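Local coordinates for spindle assembly abnormal protein 6 (PDB 4G79), which serves as the central scaffolding component of centrioles, setting their ninefold symmetry, and is required for centrosome biogenesis and duplication, at residues T4-L9 with E52-I57; F65-T70 with I109-E114. One frame throughout, in Å; residues are numbered along the deposited sequence.

Both contacts belong to the globular N-terminal domain of SAS-6, the part that links coiled-coil homodimers into the inner ring of the centriole, and they come one after the other along the chain. Interaction 1 sets the start of strand 7-21 against strand 51-58 at the surface; interaction 2 brings Phe-65 and Phe-67 of the segment 65-70 up to Ile-109 and Leu-111 of strand 106-111 in the interior. Their centres lie about 17 Å apart. Strands 51-58 and 66-71 are antiparallel neighbours in one mixed sheet, probably hydrogen-bonded from Phe-55 N to Glu-69 O and from Ile-57 N to Phe-67 O. The pair thus runs from a charged outer face to the domain's hydrophobic core.

Interaction 1: residues T4-L9 with E52-I57; sequences TSKIAL and ELKFEI
Lys-6 reaches Glu-56 with its ammonium group, and this salt bridge is the polar centre of a small surface contact. The lysine has CG anti to the backbone N (chi1 -152°) and an extended chain beyond it, a reach that carries NZ to 3.1 Å from Glu-56 OE1. The two side chains come from opposite directions. NZ approaches on the syn side of the carboxylate, well out of its plane, and it is OE1 that takes the bond, since NZ stands 4.0 Å from Glu-56 OE2.

Beside this pair the aliphatic part of Lys-54 packs on that of Lys-6, CD of Lys-54 lying 4.2 Å from CE of Lys-6. The chain of Lys-54 then bends at its last torsion (chi4 86°), and its NZ remains 5.8 Å from Lys-6 NZ. A carboxylate suits this place because it probably offsets the two nearby positive charges; a glutamine at Glu-56 would probably cost Lys-6 its counter-charge and leave the like charges of the lysines less well balanced.

Leu-9 and Leu-53 supply the apolar end: their side chains cross at about a right angle, with Leu-9 CD1 and Leu-53 CD2 4.2 Å apart. Branched aliphatic groups fit here, next to helix 92-102, where Leu-9 touches Ile-97 and Leu-53 packs on Phe-92 and Pro-93. Strand 29-44 lies between the two segments and pairs with both, through Leu-9 with Ile-40 and Lys-54 with Ser-41; on the far side of strand 51-58, Ser-68 of strand 66-71 hydrogen-bonds Lys-54 NZ.

Interaction 2: residues F65-T70 with I109-E114; sequences FLFSET and IILDAE
Phe-65 and Phe-67 meet Ile-109 and Leu-111 in the hydrophobic core of the SAS-6 N-terminal domain, an alpha-beta fold built on a beta-sandwich. The two segments lie on strands that are not neighbours in the sheet, and they are joined here by side chains alone. In Phe-65 a first torsion near trans (chi1 -166°) lays the ring beside its carbonyl carbon and swings it round to where its far end meets Ile-109 and Leu-111. Its CZ lies 4.0 Å from Ile-109 CG2, and its CE2 is equally far from Leu-111 CD1; both methyls approach the ring obliquely. Phe-65 also makes a cation-pi interaction with Arg-59, a role for which an aromatic ring is suited and an aliphatic side chain is not.

Two residues on, Phe-67 directs its CB toward the segment 109-114. Its CE2 sits 3.7 Å above the plane of the Phe-65 ring, offset toward the rim, while Phe-65 CD2 lies in plane at the edge of the Phe-67 ring: an edge-to-face pair. Phe-67 packs on Leu-138 and Ala-140 of the neighbouring strand 132-140 and on Cys-118 of strand 117-123, so a large apolar side chain fits this buried position. Farther along, Glu-69 turns back on its own strand, OE2 accepting the N-H of Thr-70 with its anti lone pair.

Across the contact, beta-branched Ile-109 suits a strand and also packs on Ala-16 and Leu-18, whereas Leu-111 offers one methyl to both rings, its CD1 coming to 3.5 Å from Phe-67 CZ.

Interaction 1: residues T4-L9 with E52-I57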
ATOM      1  N   THR A   4     -11.639 -27.518 -23.716  1.00 79.36           N
ATOM      2  CA  THR A   4     -11.554 -26.171 -23.145  1.00 76.14           C
ATOM      3  C   THR A   4     -10.091 -25.686 -23.052  1.00 75.95           C
ATOM      4  O   THR A   4      -9.160 -26.494 -22.982  1.00 77.78           O
ATOM      5  CB  THR A   4     -12.247 -26.102 -21.764  1.00 86.56           C
ATOM      6  OG1 THR A   4     -12.282 -24.740 -21.327  1.00 83.34           O
ATOM      7  CG2 THR A   4     -11.561 -26.970 -20.694  1.00 86.62           C
ATOM      8  N   SER A   5      -9.906 -24.360 -23.042  1.00 66.47           N
ATOM      9  CA  SER A   5      -8.597 -23.719 -22.917  1.00 62.66           C
ATOM     10  C   SER A   5      -8.245 -23.454 -21.448  1.00 59.32           C
ATOM     11  O   SER A   5      -7.118 -23.054 -21.145  1.00 57.20           O
ATOM     12  CB  SER A   5      -8.600 -22.397 -23.679  1.00 66.19           C
ATOM     13  OG  SER A   5      -9.289 -21.387 -22.955  1.00 67.83           O
ATOM     14  N   LYS A   6      -9.216 -23.646 -20.552  1.00 52.81           N
ATOM     15  CA  LYS A   6      -9.076 -23.347 -19.121  1.00 49.54           C
ATOM     16  C   LYS A   6      -8.049 -24.244 -18.407  1.00 51.49           C
ATOM     17  O   LYS A   6      -8.129 -25.470 -18.461  1.00 52.45           O
ATOM     18  CB  LYS A   6     -10.436 -23.435 -18.414  1.00 50.88           C
ATOM     19  CG  LYS A   6     -10.537 -22.538 -17.176  1.00 64.30           C
ATOM     20  CD  LYS A   6     -11.922 -22.648 -16.507  1.00 74.58           C
ATOM     21  CE  LYS A   6     -12.248 -21.405 -15.707  1.00 79.56           C
ATOM     22  NZ  LYS A   6     -13.433 -21.580 -14.825  1.00 76.85           N
ATOM     23  N   ILE A   7      -7.090 -23.603 -17.724  1.00 44.39           N
ATOM     24  CA  ILE A   7      -6.060 -24.262 -16.925  1.00 43.55           C
ATOM     25  C   ILE A   7      -6.221 -23.788 -15.468  1.00 42.87           C
ATOM     26  O   ILE A   7      -6.035 -22.597 -15.190  1.00 37.61           O
ATOM     27  CB  ILE A   7      -4.622 -23.998 -17.452  1.00 46.85           C
ATOM     28  CG1 ILE A   7      -4.435 -24.539 -18.901  1.00 49.09           C
ATOM     29  CG2 ILE A   7      -3.566 -24.578 -16.490  1.00 47.81           C
ATOM     30  CD1 ILE A   7      -3.425 -23.725 -19.759  1.00 51.15           C
ATOM     31  N   ALA A   8      -6.520 -24.725 -14.554  1.00 40.86           N
ATOM     32  CA  ALA A   8      -6.675 -24.423 -13.132  1.00 39.79           C
ATOM     33  C   ALA A   8      -5.307 -24.127 -12.537  1.00 42.29           C
ATOM     34  O   ALA A   8      -4.354 -24.869 -12.791  1.00 45.00           O
ATOM     35  CB  ALA A   8      -7.341 -25.588 -12.408  1.00 41.97           C
ATOM     36  N   LEU A   9      -5.176 -23.002 -11.815  1.00 35.35           N
ATOM     37  CA  LEU A   9      -3.889 -22.618 -11.244  1.00 33.47           C
ATOM     38  C   LEU A   9      -3.910 -22.691  -9.739  1.00 36.49           C
ATOM     39  O   LEU A   9      -2.883 -22.935  -9.126  1.00 36.94           O
ATOM     40  CB  LEU A   9      -3.478 -21.202 -11.678  1.00 32.63           C
ATOM     41  CG  LEU A   9      -3.340 -20.913 -13.195  1.00 36.21           C
ATOM     42  CD1 LEU A   9      -3.109 -19.431 -13.409  1.00 35.72           C
ATOM     43  CD2 LEU A   9      -2.176 -21.680 -13.818  1.00 37.25           C
ATOM     44  N   GLU A  52      -6.246 -14.660 -20.510  1.00 35.39           N
ATOM     45  CA  GLU A  52      -7.025 -14.062 -19.449  1.00 36.11           C
ATOM     46  C   GLU A  52      -6.763 -14.796 -18.189  1.00 36.99           C
ATOM     47  O   GLU A  52      -6.656 -16.015 -18.244  1.00 37.99           O
ATOM     48  CB  GLU A  52      -8.526 -14.226 -19.762  1.00 39.66           C
ATOM     49  CG  GLU A  52      -9.091 -13.169 -20.666  1.00 55.10           C
ATOM     50  CD  GLU A  52     -10.537 -13.396 -21.045  1.00 59.09           C
ATOM     51  OE1 GLU A  52     -11.043 -14.537 -20.915  1.00 51.05           O
ATOM     52  OE2 GLU A  52     -11.164 -12.416 -21.502  1.00 63.20           O
ATOM     53  N   LEU A  53      -6.706 -14.097 -17.050  1.00 31.88           N
ATOM     54  CA  LEU A  53      -6.698 -14.771 -15.747  1.00 32.27           C
ATOM     55  C   LEU A  53      -8.109 -14.699 -15.262  1.00 36.07           C
ATOM     56  O   LEU A  53      -8.746 -13.685 -15.530  1.00 36.54           O
ATOM     57  CB  LEU A  53      -5.758 -14.122 -14.729  1.00 32.08           C
ATOM     58  CG  LEU A  53      -4.268 -14.218 -15.009  1.00 39.22           C
ATOM     59  CD1 LEU A  53      -3.503 -13.494 -13.898  1.00 40.81           C
ATOM     60  CD2 LEU A  53      -3.818 -15.689 -15.082  1.00 42.15           C
ATOM     61  N   LYS A  54      -8.633 -15.735 -14.591  1.00 30.90           N
ATOM     62  CA  LYS A  54     -10.007 -15.679 -14.090  1.00 30.08           C
ATOM     63  C   LYS A  54      -9.982 -15.887 -12.586  1.00 32.78           C
ATOM     64  O   LYS A  54      -9.333 -16.811 -12.134  1.00 31.14           O
ATOM     65  CB  LYS A  54     -10.890 -16.733 -14.788  1.00 32.94           C
ATOM     66  CG  LYS A  54     -12.350 -16.695 -14.351  1.00 37.87           C
ATOM     67  CD  LYS A  54     -13.202 -17.359 -15.380  1.00 39.64           C
ATOM     68  CE  LYS A  54     -14.643 -17.426 -14.906  1.00 58.54           C
ATOM     69  NZ  LYS A  54     -15.372 -16.174 -15.238  1.00 63.53           N
ATOM     70  N   PHE A  55     -10.649 -15.003 -11.808  1.00 30.11           N
ATOM     71  CA  PHE A  55     -10.732 -15.125 -10.343  1.00 28.82           C
ATOM     72  C   PHE A  55     -12.141 -15.460 -10.001  1.00 30.36           C
ATOM     73  O   PHE A  55     -13.048 -14.825 -10.542  1.00 28.74           O
ATOM     74  CB  PHE A  55     -10.299 -13.827  -9.637  1.00 30.83           C
ATOM     75  CG  PHE A  55      -8.825 -13.562  -9.728  1.00 32.04           C
ATOM     76  CD1 PHE A  55      -8.276 -12.979 -10.865  1.00 34.02           C
ATOM     77  CD2 PHE A  55      -7.979 -13.876  -8.666  1.00 33.17           C
ATOM     78  CE1 PHE A  55      -6.901 -12.734 -10.944  1.00 34.12           C
ATOM     79  CE2 PHE A  55      -6.608 -13.624  -8.751  1.00 36.10           C
ATOM     80  CZ  PHE A  55      -6.082 -13.075  -9.896  1.00 33.39           C
ATOM     81  N   GLU A  56     -12.357 -16.486  -9.173  1.00 28.09           N
ATOM     82  CA  GLU A  56     -13.726 -16.909  -8.841  1.00 29.81           C
ATOM     83  C   GLU A  56     -13.842 -17.174  -7.380  1.00 33.27           C
ATOM     84  O   GLU A  56     -12.985 -17.856  -6.799  1.00 32.67           O
ATOM     85  CB  GLU A  56     -14.154 -18.174  -9.606  1.00 33.29           C
ATOM     86  CG  GLU A  56     -14.249 -18.057 -11.128  1.00 47.29           C
ATOM     87  CD  GLU A  56     -14.447 -19.394 -11.818  1.00 63.58           C
ATOM     88  OE1 GLU A  56     -13.429 -20.053 -12.133  1.00 45.18           O
ATOM     89  OE2 GLU A  56     -15.617 -19.800 -12.012  1.00 56.91           O
ATOM     90  N   ILE A  57     -14.905 -16.629  -6.763  1.00 31.42           N
ATOM     91  CA  ILE A  57     -15.136 -16.884  -5.339  1.00 29.88           C
ATOM     92  C   ILE A  57     -16.547 -17.466  -5.152  1.00 32.71           C
ATOM     93  O   ILE A  57     -17.477 -17.149  -5.901  1.00 32.44           O
ATOM     94  CB  ILE A  57     -14.881 -15.690  -4.400  1.00 33.05           C
ATOM     95  CG1 ILE A  57     -15.838 -14.514  -4.633  1.00 34.53           C
ATOM     96  CG2 ILE A  57     -13.374 -15.274  -4.293  1.00 32.48           C
ATOM     97  CD1 ILE A  57     -15.813 -13.526  -3.470  1.00 40.90           C
TER

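Interaction 2: residues F65-T70 with I109-E114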
ATOM      1  N   PHE A  65     -23.787 -16.308  -3.542  1.00 44.30           N
ATOM      2  CA  PHE A  65     -22.422 -15.859  -3.326  1.00 41.51           C
ATOM      3  C   PHE A  65     -21.541 -16.543  -4.365  1.00 44.18           C
ATOM      4  O   PHE A  65     -20.963 -17.592  -4.112  1.00 43.52           O
ATOM      5  CB  PHE A  65     -21.974 -16.160  -1.885  1.00 42.24           C
ATOM      6  CG  PHE A  65     -20.716 -15.446  -1.471  1.00 42.45           C
ATOM      7  CD1 PHE A  65     -19.463 -15.928  -1.850  1.00 43.10           C
ATOM      8  CD2 PHE A  65     -20.779 -14.259  -0.751  1.00 45.57           C
ATOM      9  CE1 PHE A  65     -18.300 -15.259  -1.477  1.00 43.30           C
ATOM     10  CE2 PHE A  65     -19.610 -13.585  -0.388  1.00 47.27           C
ATOM     11  CZ  PHE A  65     -18.382 -14.102  -0.738  1.00 42.45           C
ATOM     12  N   LEU A  66     -21.546 -16.009  -5.575  1.00 41.07           N
ATOM     13  CA  LEU A  66     -20.810 -16.559  -6.704  1.00 41.59           C
ATOM     14  C   LEU A  66     -20.340 -15.377  -7.537  1.00 41.39           C
ATOM     15  O   LEU A  66     -21.169 -14.676  -8.125  1.00 41.79           O
ATOM     16  CB  LEU A  66     -21.731 -17.535  -7.496  1.00 44.87           C
ATOM     17  CG  LEU A  66     -21.068 -18.420  -8.543  1.00 53.38           C
ATOM     18  CD1 LEU A  66     -19.769 -19.070  -8.029  1.00 52.75           C
ATOM     19  CD2 LEU A  66     -22.051 -19.450  -9.077  1.00 60.54           C
ATOM     20  N   PHE A  67     -19.033 -15.076  -7.482  1.00 35.40           N
ATOM     21  CA  PHE A  67     -18.513 -13.888  -8.158  1.00 33.87           C
ATOM     22  C   PHE A  67     -17.273 -14.183  -8.953  1.00 33.94           C
ATOM     23  O   PHE A  67     -16.468 -15.022  -8.541  1.00 32.50           O
ATOM     24  CB  PHE A  67     -18.202 -12.780  -7.137  1.00 33.97           C
ATOM     25  CG  PHE A  67     -19.363 -12.429  -6.233  1.00 35.27           C
ATOM     26  CD1 PHE A  67     -20.290 -11.473  -6.611  1.00 39.04           C
ATOM     27  CD2 PHE A  67     -19.515 -13.047  -4.996  1.00 36.65           C
ATOM     28  CE1 PHE A  67     -21.383 -11.177  -5.792  1.00 40.91           C
ATOM     29  CE2 PHE A  67     -20.605 -12.742  -4.173  1.00 40.54           C
ATOM     30  CZ  PHE A  67     -21.541 -11.823  -4.585  1.00 39.51           C
ATOM     31  N   SER A  68     -17.090 -13.467 -10.079  1.00 31.11           N
ATOM     32  CA  SER A  68     -15.877 -13.667 -10.861  1.00 31.07           C
ATOM     33  C   SER A  68     -15.484 -12.420 -11.628  1.00 35.14           C
ATOM     34  O   SER A  68     -16.278 -11.499 -11.821  1.00 34.03           O
ATOM     35  CB  SER A  68     -16.035 -14.836 -11.833  1.00 35.27           C
ATOM     36  OG  SER A  68     -16.901 -14.544 -12.917  1.00 40.95           O
ATOM     37  N   GLU A  69     -14.244 -12.413 -12.077  1.00 33.31           N
ATOM     38  CA  GLU A  69     -13.724 -11.378 -12.952  1.00 32.58           C
ATOM     39  C   GLU A  69     -12.578 -11.967 -13.734  1.00 36.37           C
ATOM     40  O   GLU A  69     -11.849 -12.849 -13.247  1.00 33.58           O
ATOM     41  CB  GLU A  69     -13.291 -10.098 -12.199  1.00 33.62           C
ATOM     42  CG  GLU A  69     -12.732  -8.968 -13.075  1.00 39.19           C
ATOM     43  CD  GLU A  69     -13.662  -8.434 -14.152  1.00 54.50           C
ATOM     44  OE1 GLU A  69     -13.988  -7.227 -14.104  1.00 62.84           O
ATOM     45  OE2 GLU A  69     -14.065  -9.215 -15.046  1.00 50.34           O
ATOM     46  N   THR A  70     -12.441 -11.487 -14.956  1.00 36.44           N
ATOM     47  CA  THR A  70     -11.376 -11.935 -15.835  0.50 37.27           C
ATOM     48  C   THR A  70     -10.400 -10.752 -15.997  1.00 41.69           C
ATOM     49  O   THR A  70     -10.831  -9.601 -16.058  1.00 42.52           O
ATOM     50  CB  THR A  70     -12.010 -12.521 -17.129  0.50 50.59           C
ATOM     51  OG1 THR A  70     -11.112 -13.397 -17.802  0.50 50.83           O
ATOM     52  CG2 THR A  70     -12.591 -11.472 -18.062  0.50 53.84           C
ATOM     53  N   ILE A 109     -13.580  -9.336   1.867  1.00 32.28           N
ATOM     54  CA  ILE A 109     -14.562  -9.338   0.776  1.00 33.82           C
ATOM     55  C   ILE A 109     -15.648  -8.361   1.212  1.00 39.47           C
ATOM     56  O   ILE A 109     -16.206  -8.505   2.307  1.00 39.50           O
ATOM     57  CB  ILE A 109     -15.099 -10.760   0.444  1.00 37.10           C
ATOM     58  CG1 ILE A 109     -13.966 -11.682  -0.078  1.00 36.99           C
ATOM     59  CG2 ILE A 109     -16.251 -10.688  -0.565  1.00 37.80           C
ATOM     60  CD1 ILE A 109     -14.221 -13.165   0.245  1.00 43.87           C
ATOM     61  N   ILE A 110     -15.845  -7.302   0.433  1.00 37.54           N
ATOM     62  CA  ILE A 110     -16.838  -6.293   0.764  1.00 39.02           C
ATOM     63  C   ILE A 110     -17.970  -6.535  -0.203  1.00 44.37           C
ATOM     64  O   ILE A 110     -17.808  -6.333  -1.400  1.00 41.78           O
ATOM     65  CB  ILE A 110     -16.259  -4.856   0.721  1.00 42.97           C
ATOM     66  CG1 ILE A 110     -15.059  -4.704   1.690  1.00 42.52           C
ATOM     67  CG2 ILE A 110     -17.328  -3.804   1.004  1.00 45.51           C
ATOM     68  CD1 ILE A 110     -13.864  -4.390   1.024  1.00 54.14           C
ATOM     69  N   LEU A 111     -19.078  -7.060   0.326  1.00 43.71           N
ATOM     70  CA  LEU A 111     -20.258  -7.454  -0.414  1.00 45.14           C
ATOM     71  C   LEU A 111     -21.204  -6.301  -0.637  1.00 53.44           C
ATOM     72  O   LEU A 111     -21.589  -5.615   0.310  1.00 54.49           O
ATOM     73  CB  LEU A 111     -20.970  -8.576   0.369  1.00 45.53           C
ATOM     74  CG  LEU A 111     -21.993  -9.418  -0.369  1.00 52.42           C
ATOM     75  CD1 LEU A 111     -21.357 -10.168  -1.496  1.00 51.24           C
ATOM     76  CD2 LEU A 111     -22.641 -10.405   0.578  1.00 55.70           C
ATOM     77  N   ASP A 112     -21.641  -6.137  -1.896  1.00 52.28           N
ATOM     78  CA  ASP A 112     -22.653  -5.150  -2.279  1.00 54.91           C
ATOM     79  C   ASP A 112     -23.987  -5.540  -1.617  1.00 61.02           C
ATOM     80  O   ASP A 112     -24.241  -6.736  -1.432  1.00 59.24           O
ATOM     81  CB  ASP A 112     -22.773  -5.110  -3.814  1.00 57.22           C
ATOM     82  CG  ASP A 112     -23.939  -4.304  -4.340  1.00 69.63           C
ATOM     83  OD1 ASP A 112     -24.043  -3.111  -3.981  1.00 72.12           O
ATOM     84  OD2 ASP A 112     -24.749  -4.868  -5.106  1.00 74.55           O
ATOM     85  N   ALA A 113     -24.824  -4.543  -1.244  1.00 61.21           N
ATOM     86  CA  ALA A 113     -26.123  -4.761  -0.597  1.00 63.46           C
ATOM     87  C   ALA A 113     -27.014  -5.758  -1.360  1.00 67.55           C
ATOM     88  O   ALA A 113     -27.640  -6.615  -0.728  1.00 68.06           O
ATOM     89  CB  ALA A 113     -26.864  -3.431  -0.433  1.00 67.50           C
ATOM     90  N   GLU A 114     -27.069  -5.642  -2.703  1.00 63.01           N
ATOM     91  CA  GLU A 114     -27.875  -6.503  -3.557  1.00 63.34           C
ATOM     92  C   GLU A 114     -27.090  -7.700  -4.119  1.00 62.79           C
ATOM     93  O   GLU A 114     -27.614  -8.409  -4.979  1.00 62.91           O
ATOM     94  CB  GLU A 114     -28.478  -5.682  -4.706  1.00 67.83           C
ATOM     95  CG  GLU A 114     -29.864  -5.149  -4.385  1.00 83.76           C
ATOM     96  CD  GLU A 114     -30.443  -4.183  -5.401  1.00111.39           C
ATOM     97  OE1 GLU A 114     -30.223  -4.384  -6.618  1.00108.44           O
ATOM     98  OE2 GLU A 114     -31.148  -3.240  -4.975  1.00110.77           O
TER